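Local coordinates for member of s1p family of ribosomal proteins (Pyrococcus furiosus, PDB 5YH1), which probably acts as an exonuclease on nucleic acids, this chain being its DHH domain part, which binds manganese, at residues Arg230-Pro234 / Glu235-Tyr239; Asp352-Lys355 / Glu356-Glu360. All blocks are in the same frame, centred on the assembly; numbering follows the deposited sequence.

Interaction 1. Residues Arg230-Pro234 / Glu235-Tyr239; sequences RSKAP and EFYQY
Tyr237 reaches back from the first turn of helix 234-245 over the loop that leads into it. Its CB lies 4.0 Å from Pro234 O. CG, on the backbone N side of the residue (chi1 -63°), aims the ring at the loop. CD2 comes within 3.2 Å of Ala233 O, which stands oblique to the ring. CE2 has Lys232 O at the ring edge. The hydroxyl OH ends over the lysine's aliphatic chain, 3.5 Å from Lys232 CD, the two side chains crossing at a slant. Phe236 CD2 lies over one face of the Tyr237 ring, toward its rim. This is a helix N-terminus: Ala233 is the N-cap, and an ST turn precedes it, in which Ser231 OG accepts from Ala233 N at 3.1 Å. Ala233 O then takes Phe236 N at 2.8 Å, the donor standing above the carbonyl plane, and Tyr237 N more weakly. Ser231 OG also bonds Glu196 O, and its CB-OG arm brings OG 3.7 Å from Phe236 CB. An alanine at Ser231 would remove OG, Ala233 N and Glu196 O would probably each lose a hydrogen-bond partner, and the turn would probably be less firmly fixed. Phe236 CD2 sits 3.1 Å from Ser231 O. The loop follows Asp229, a manganese ligand, and the Ser231 side chain is about 9 Å from the metal.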
ATOM      1  N   ARG A 230      14.054  -9.508  25.416  1.00 29.62           N
ATOM      2  CA  ARG A 230      14.177  -9.398  26.877  1.00 30.18           C
ATOM      3  C   ARG A 230      14.204 -10.762  27.564  1.00 27.06           C
ATOM      4  O   ARG A 230      13.517 -10.991  28.549  1.00 25.16           O
ATOM      5  CB  ARG A 230      13.055  -8.535  27.451  1.00 32.99           C
ATOM      6  CG  ARG A 230      13.065  -7.104  26.943  1.00 37.90           C
ATOM      7  CD  ARG A 230      11.723  -6.430  27.157  1.00 42.26           C
ATOM      8  NE  ARG A 230      11.803  -5.015  26.791  1.00 49.68           N
ATOM      9  CZ  ARG A 230      11.440  -3.985  27.558  1.00 52.53           C
ATOM     10  NH1 ARG A 230      10.922  -4.161  28.773  1.00 53.55           N
ATOM     11  NH2 ARG A 230      11.587  -2.750  27.090  1.00 54.38           N
ATOM     12  N   SER A 231      15.008 -11.659  27.024  1.00 26.29           N
ATOM     13  CA  SER A 231      15.194 -12.983  27.597  1.00 27.77           C
ATOM     14  C   SER A 231      15.991 -12.896  28.899  1.00 29.00           C
ATOM     15  O   SER A 231      16.979 -12.159  28.976  1.00 26.76           O
ATOM     16  CB  SER A 231      15.942 -13.875  26.603  1.00 27.50           C
ATOM     17  OG  SER A 231      16.308 -15.112  27.183  1.00 27.25           O
ATOM     18  N   LYS A 232      15.550 -13.651  29.902  1.00 31.36           N
ATOM     19  CA  LYS A 232      16.317 -13.863  31.136  1.00 34.54           C
ATOM     20  C   LYS A 232      16.780 -15.324  31.242  1.00 33.59           C
ATOM     21  O   LYS A 232      16.911 -15.850  32.347  1.00 34.02           O
ATOM     22  CB  LYS A 232      15.465 -13.522  32.372  1.00 37.51           C
ATOM     23  CG  LYS A 232      14.700 -12.205  32.330  1.00 39.93           C
ATOM     24  CD  LYS A 232      15.632 -11.018  32.180  1.00 42.41           C
ATOM     25  CE  LYS A 232      14.834  -9.721  32.154  1.00 46.29           C
ATOM     26  NZ  LYS A 232      15.475  -8.704  31.273  1.00 48.46           N
ATOM     27  N   ALA A 233      17.015 -15.982  30.107  1.00 32.55           N
ATOM     28  CA  ALA A 233      17.417 -17.391  30.103  1.00 30.84           C
ATOM     29  C   ALA A 233      18.891 -17.550  30.476  1.00 29.52           C
ATOM     30  O   ALA A 233      19.714 -16.743  30.073  1.00 29.35           O
ATOM     31  CB  ALA A 233      17.183 -18.010  28.734  1.00 30.89           C
ATOM     32  N   PRO A 234      19.237 -18.622  31.205  1.00 28.18           N
ATOM     33  CA  PRO A 234      20.646 -18.953  31.431  1.00 28.25           C
ATOM     34  C   PRO A 234      21.461 -19.032  30.139  1.00 27.15           C
ATOM     35  O   PRO A 234      22.628 -18.658  30.127  1.00 25.71           O
ATOM     36  CB  PRO A 234      20.574 -20.321  32.107  1.00 28.43           C
ATOM     37  CG  PRO A 234      19.295 -20.277  32.854  1.00 29.28           C
ATOM     38  CD  PRO A 234      18.344 -19.500  31.975  1.00 29.08           C
ATOM     39  N   GLU A 235      20.840 -19.506  29.058  1.00 26.40           N
ATOM     40  CA  GLU A 235      21.485 -19.505  27.744  1.00 25.32           C
ATOM     41  C   GLU A 235      21.863 -18.094  27.300  1.00 24.29           C
ATOM     42  O   GLU A 235      22.909 -17.902  26.685  1.00 22.99           O
ATOM     43  CB  GLU A 235      20.574 -20.137  26.677  1.00 26.25           C
ATOM     44  CG  GLU A 235      20.346 -21.638  26.835  1.00 26.11           C
ATOM     45  CD  GLU A 235      19.139 -22.003  27.667  1.00 26.17           C
ATOM     46  OE1 GLU A 235      18.723 -23.170  27.584  1.00 29.21           O
ATOM     47  OE2 GLU A 235      18.594 -21.162  28.399  1.00 25.48           O
ATOM     48  N   PHE A 236      21.010 -17.118  27.610  1.00 24.26           N
ATOM     49  CA  PHE A 236      21.206 -15.736  27.152  1.00 25.99           C
ATOM     50  C   PHE A 236      22.475 -15.168  27.786  1.00 26.93           C
ATOM     51  O   PHE A 236      23.308 -14.554  27.111  1.00 26.83           O
ATOM     52  CB  PHE A 236      19.971 -14.878  27.483  1.00 25.78           C
ATOM     53  CG  PHE A 236      20.159 -13.393  27.284  1.00 26.05           C
ATOM     54  CD1 PHE A 236      20.443 -12.868  26.029  1.00 26.28           C
ATOM     55  CD2 PHE A 236      20.002 -12.512  28.351  1.00 27.40           C
ATOM     56  CE1 PHE A 236      20.593 -11.503  25.842  1.00 26.38           C
ATOM     57  CE2 PHE A 236      20.149 -11.134  28.172  1.00 27.80           C
ATOM     58  CZ  PHE A 236      20.450 -10.631  26.912  1.00 27.44           C
ATOM     59  N   TYR A 237      22.636 -15.423  29.078  1.00 27.30           N
ATOM     60  CA  TYR A 237      23.756 -14.856  29.822  1.00 27.68           C
ATOM     61  C   TYR A 237      25.074 -15.443  29.344  1.00 27.07           C
ATOM     62  O   TYR A 237      26.087 -14.768  29.392  1.00 27.21           O
ATOM     63  CB  TYR A 237      23.523 -14.991  31.332  1.00 27.46           C
ATOM     64  CG  TYR A 237      22.292 -14.207  31.753  1.00 27.23           C
ATOM     65  CD1 TYR A 237      22.275 -12.810  31.681  1.00 28.40           C
ATOM     66  CD2 TYR A 237      21.136 -14.850  32.165  1.00 27.81           C
ATOM     67  CE1 TYR A 237      21.145 -12.078  32.038  1.00 27.63           C
ATOM     68  CE2 TYR A 237      19.999 -14.124  32.527  1.00 28.88           C
ATOM     69  CZ  TYR A 237      20.016 -12.741  32.459  1.00 28.52           C
ATOM     70  OH  TYR A 237      18.893 -12.021  32.817  1.00 31.22           O
ATOM     71  N   GLN A 238      25.048 -16.666  28.810  1.00 27.23           N
ATOM     72  CA  GLN A 238      26.213 -17.208  28.102  1.00 26.07           C
ATOM     73  C   GLN A 238      26.391 -16.553  26.731  1.00 26.40           C
ATOM     74  O   GLN A 238      27.510 -16.200  26.348  1.00 26.78           O
ATOM     75  CB  GLN A 238      26.093 -18.723  27.921  1.00 26.49           C
ATOM     76  CG  GLN A 238      26.054 -19.527  29.220  1.00 26.41           C
ATOM     77  CD  GLN A 238      25.802 -21.004  28.961  1.00 26.12           C
ATOM     78  OE1 GLN A 238      26.664 -21.712  28.427  1.00 26.09           O
ATOM     79  NE2 GLN A 238      24.622 -21.475  29.326  1.00 24.80           N
ATOM     80  N   TYR A 239      25.298 -16.427  25.973  1.00 26.00           N
ATOM     81  CA  TYR A 239      25.367 -15.837  24.625  1.00 25.38           C
ATOM     82  C   TYR A 239      25.974 -14.423  24.669  1.00 25.32           C
ATOM     83  O   TYR A 239      26.704 -14.034  23.772  1.00 25.31           O
ATOM     84  CB  TYR A 239      23.980 -15.796  23.957  1.00 24.78           C
ATOM     85  CG  TYR A 239      23.514 -17.100  23.329  1.00 23.71           C
ATOM     86  CD1 TYR A 239      24.261 -17.722  22.333  1.00 23.09           C
ATOM     87  CD2 TYR A 239      22.309 -17.688  23.704  1.00 23.95           C
ATOM     88  CE1 TYR A 239      23.833 -18.894  21.738  1.00 23.35           C
ATOM     89  CE2 TYR A 239      21.869 -18.872  23.112  1.00 24.00           C
ATOM     90  CZ  TYR A 239      22.635 -19.467  22.129  1.00 24.27           C
ATOM     91  OH  TYR A 239      22.224 -20.648  21.541  1.00 24.28           O
TER

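Interaction 2. Residues Asp352-Lys355 / Glu356-Glu360; sequences DHFK and EQYGE
Lys355 turns CG to the side of its backbone N (chi1 -83°) and bends at chi3. Glu360 sets CG anti to its backbone N (chi1 169°) and bends at chi2. The two side chains thus run alongside each other. Lys355 NZ makes a salt bridge to Glu360 OE1 at 3.2 Å, weak as a hydrogen bond. A long salt bridge to Asp352 OD1 extends it into a network, so NZ lies between two carboxylates. Asp352 also pairs with Arg230, and Glu360 OE2 accepts from Asp380 N. Phe354 and Tyr358, one helical turn apart, point the same way, with Phe354 CD2 3.7 Å from Tyr358 CE2. Next to them on the helix, His353 and Gln357 also lie alongside each other, ring and amide planes 89° apart. A water in the plane of the His353 ring, at its edge, joins ND1 to Glu356 OE1. The helix closes with Gly359 N bonded to Lys355 O at 2.6 Å. Gly359 leaves helical angles with a positive phi, where a CB would press on the preceding carbonyl oxygen. Helix 343-358 is the crossover of a beta-alpha-beta unit. It links strands 325-330 and 364-369, neighbours in the mixed sheet, and Tyr358 makes a cation-pi contact with Arg325 on the first.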
ATOM      1  N   ASP A 352       7.384   0.227  30.998  1.00 28.05           N
ATOM      2  CA  ASP A 352       8.775   0.299  31.469  1.00 28.97           C
ATOM      3  C   ASP A 352       8.984   1.434  32.446  1.00 29.18           C
ATOM      4  O   ASP A 352       9.712   1.282  33.423  1.00 29.50           O
ATOM      5  CB  ASP A 352       9.753   0.483  30.308  1.00 29.64           C
ATOM      6  CG  ASP A 352       9.897  -0.754  29.465  1.00 30.84           C
ATOM      7  OD1 ASP A 352       9.472  -1.846  29.903  1.00 31.59           O
ATOM      8  OD2 ASP A 352      10.418  -0.634  28.338  1.00 33.91           O
ATOM      9  N   HIS A 353       8.351   2.570  32.183  1.00 29.35           N
ATOM     10  CA  HIS A 353       8.482   3.724  33.065  1.00 29.05           C
ATOM     11  C   HIS A 353       7.948   3.394  34.450  1.00 29.06           C
ATOM     12  O   HIS A 353       8.567   3.742  35.455  1.00 27.97           O
ATOM     13  CB  HIS A 353       7.755   4.930  32.486  1.00 29.26           C
ATOM     14  CG  HIS A 353       7.646   6.080  33.431  1.00 30.17           C
ATOM     15  ND1 HIS A 353       8.624   7.043  33.546  1.00 31.78           N
ATOM     16  CD2 HIS A 353       6.672   6.423  34.306  1.00 30.69           C
ATOM     17  CE1 HIS A 353       8.257   7.933  34.450  1.00 31.17           C
ATOM     18  NE2 HIS A 353       7.082   7.575  34.934  1.00 31.30           N
ATOM     19  N   PHE A 354       6.807   2.707  34.499  1.00 28.91           N
ATOM     20  CA  PHE A 354       6.214   2.332  35.773  1.00 29.20           C
ATOM     21  C   PHE A 354       7.060   1.267  36.484  1.00 29.87           C
ATOM     22  O   PHE A 354       7.155   1.276  37.710  1.00 28.34           O
ATOM     23  CB  PHE A 354       4.739   1.928  35.612  1.00 28.82           C
ATOM     24  CG  PHE A 354       3.809   3.108  35.549  1.00 28.57           C
ATOM     25  CD1 PHE A 354       3.503   3.714  34.338  1.00 29.51           C
ATOM     26  CD2 PHE A 354       3.274   3.641  36.706  1.00 29.42           C
ATOM     27  CE1 PHE A 354       2.670   4.824  34.281  1.00 29.66           C
ATOM     28  CE2 PHE A 354       2.440   4.750  36.660  1.00 30.66           C
ATOM     29  CZ  PHE A 354       2.134   5.343  35.443  1.00 30.03           C
ATOM     30  N   LYS A 355       7.709   0.398  35.711  1.00 31.58           N
ATOM     31  CA  LYS A 355       8.629  -0.608  36.260  1.00 33.83           C
ATOM     32  C   LYS A 355       9.894   0.017  36.853  1.00 35.11           C
ATOM     33  O   LYS A 355      10.333  -0.376  37.934  1.00 35.86           O
ATOM     34  CB  LYS A 355       9.000  -1.652  35.195  1.00 34.03           C
ATOM     35  CG  LYS A 355       7.943  -2.743  35.062  1.00 36.31           C
ATOM     36  CD  LYS A 355       7.920  -3.405  33.705  1.00 37.97           C
ATOM     37  CE  LYS A 355       9.309  -3.768  33.229  1.00 40.76           C
ATOM     38  NZ  LYS A 355       9.241  -4.730  32.097  1.00 42.39           N
ATOM     39  N   GLU A 356      10.469   0.979  36.145  1.00 35.11           N
ATOM     40  CA  GLU A 356      11.619   1.732  36.650  1.00 38.04           C
ATOM     41  C   GLU A 356      11.287   2.452  37.951  1.00 36.43           C
ATOM     42  O   GLU A 356      12.086   2.460  38.873  1.00 38.38           O
ATOM     43  CB  GLU A 356      12.120   2.736  35.598  1.00 41.15           C
ATOM     44  CG  GLU A 356      12.930   2.069  34.489  1.00 46.53           C
ATOM     45  CD  GLU A 356      12.913   2.816  33.155  1.00 51.86           C
ATOM     46  OE1 GLU A 356      12.642   4.041  33.129  1.00 56.51           O
ATOM     47  OE2 GLU A 356      13.179   2.163  32.118  1.00 54.49           O
ATOM     48  N   GLN A 357      10.103   3.041  38.034  1.00 35.29           N
ATOM     49  CA  GLN A 357       9.717   3.793  39.220  1.00 36.89           C
ATOM     50  C   GLN A 357       9.366   2.919  40.436  1.00 36.69           C
ATOM     51  O   GLN A 357       9.736   3.254  41.560  1.00 36.07           O
ATOM     52  CB  GLN A 357       8.543   4.703  38.895  1.00 38.76           C
ATOM     53  CG  GLN A 357       8.145   5.611  40.039  1.00 42.95           C
ATOM     54  CD  GLN A 357       7.234   6.740  39.608  1.00 46.51           C
ATOM     55  OE1 GLN A 357       7.052   6.999  38.415  1.00 51.38           O
ATOM     56  NE2 GLN A 357       6.658   7.428  40.582  1.00 48.88           N
ATOM     57  N   TYR A 358       8.649   1.816  40.214  1.00 33.69           N
ATOM     58  CA  TYR A 358       8.122   0.995  41.310  1.00 32.69           C
ATOM     59  C   TYR A 358       8.741  -0.395  41.418  1.00 31.61           C
ATOM     60  O   TYR A 358       8.504  -1.088  42.393  1.00 33.33           O
ATOM     61  CB  TYR A 358       6.603   0.860  41.172  1.00 32.96           C
ATOM     62  CG  TYR A 358       5.882   2.179  41.206  1.00 31.94           C
ATOM     63  CD1 TYR A 358       5.686   2.843  42.401  1.00 31.78           C
ATOM     64  CD2 TYR A 358       5.403   2.770  40.039  1.00 31.25           C
ATOM     65  CE1 TYR A 358       5.029   4.063  42.448  1.00 31.48           C
ATOM     66  CE2 TYR A 358       4.745   3.984  40.072  1.00 30.15           C
ATOM     67  CZ  TYR A 358       4.559   4.624  41.281  1.00 31.42           C
ATOM     68  OH  TYR A 358       3.897   5.830  41.324  1.00 31.40           O
ATOM     69  N   GLY A 359       9.508  -0.811  40.413  1.00 32.64           N
ATOM     70  CA  GLY A 359      10.151  -2.125  40.408  1.00 31.41           C
ATOM     71  C   GLY A 359       9.405  -3.158  39.582  1.00 33.53           C
ATOM     72  O   GLY A 359       8.163  -3.237  39.635  1.00 31.35           O
ATOM     73  N   GLU A 360      10.171  -3.954  38.835  1.00 35.01           N
ATOM     74  CA  GLU A 360       9.656  -5.082  38.039  1.00 37.80           C
ATOM     75  C   GLU A 360       8.907  -6.107  38.887  1.00 38.98           C
ATOM     76  O   GLU A 360       7.964  -6.742  38.410  1.00 38.89           O
ATOM     77  CB  GLU A 360      10.817  -5.776  37.306  1.00 39.80           C
ATOM     78  CG  GLU A 360      10.513  -7.126  36.641  1.00 42.53           C
ATOM     79  CD  GLU A 360       9.901  -7.010  35.246  1.00 44.32           C
ATOM     80  OE1 GLU A 360      10.604  -6.510  34.339  1.00 43.41           O
ATOM     81  OE2 GLU A 360       8.733  -7.447  35.049  1.00 42.41           O
TER
HETATM   82  O   HOH W   1      10.872   5.900  31.578  1.00 49.11           O

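How the interactions relate
Interaction 1 begins a helix and interaction 2 ends one. The first is partly buried, close to the manganese site and beside helices 199-210 and 221-229. The second lies at the surface, away from the metal, on a helix of the mixed-sheet region. Their chemistry differs accordingly. Interaction 1 relies on backbone carbonyls, a serine hydroxyl and aromatic rings, while interaction 2 adds charged pairs and a bridging water to its helical bonds. Their centres are 21 Å apart, yet they touch. Arg230 NH2 forms a salt bridge with Asp352 OD2 at 2.7 Å. Arg230 NH1 and Lys355 NZ are also close, and Asp352 probably offsets their like charges.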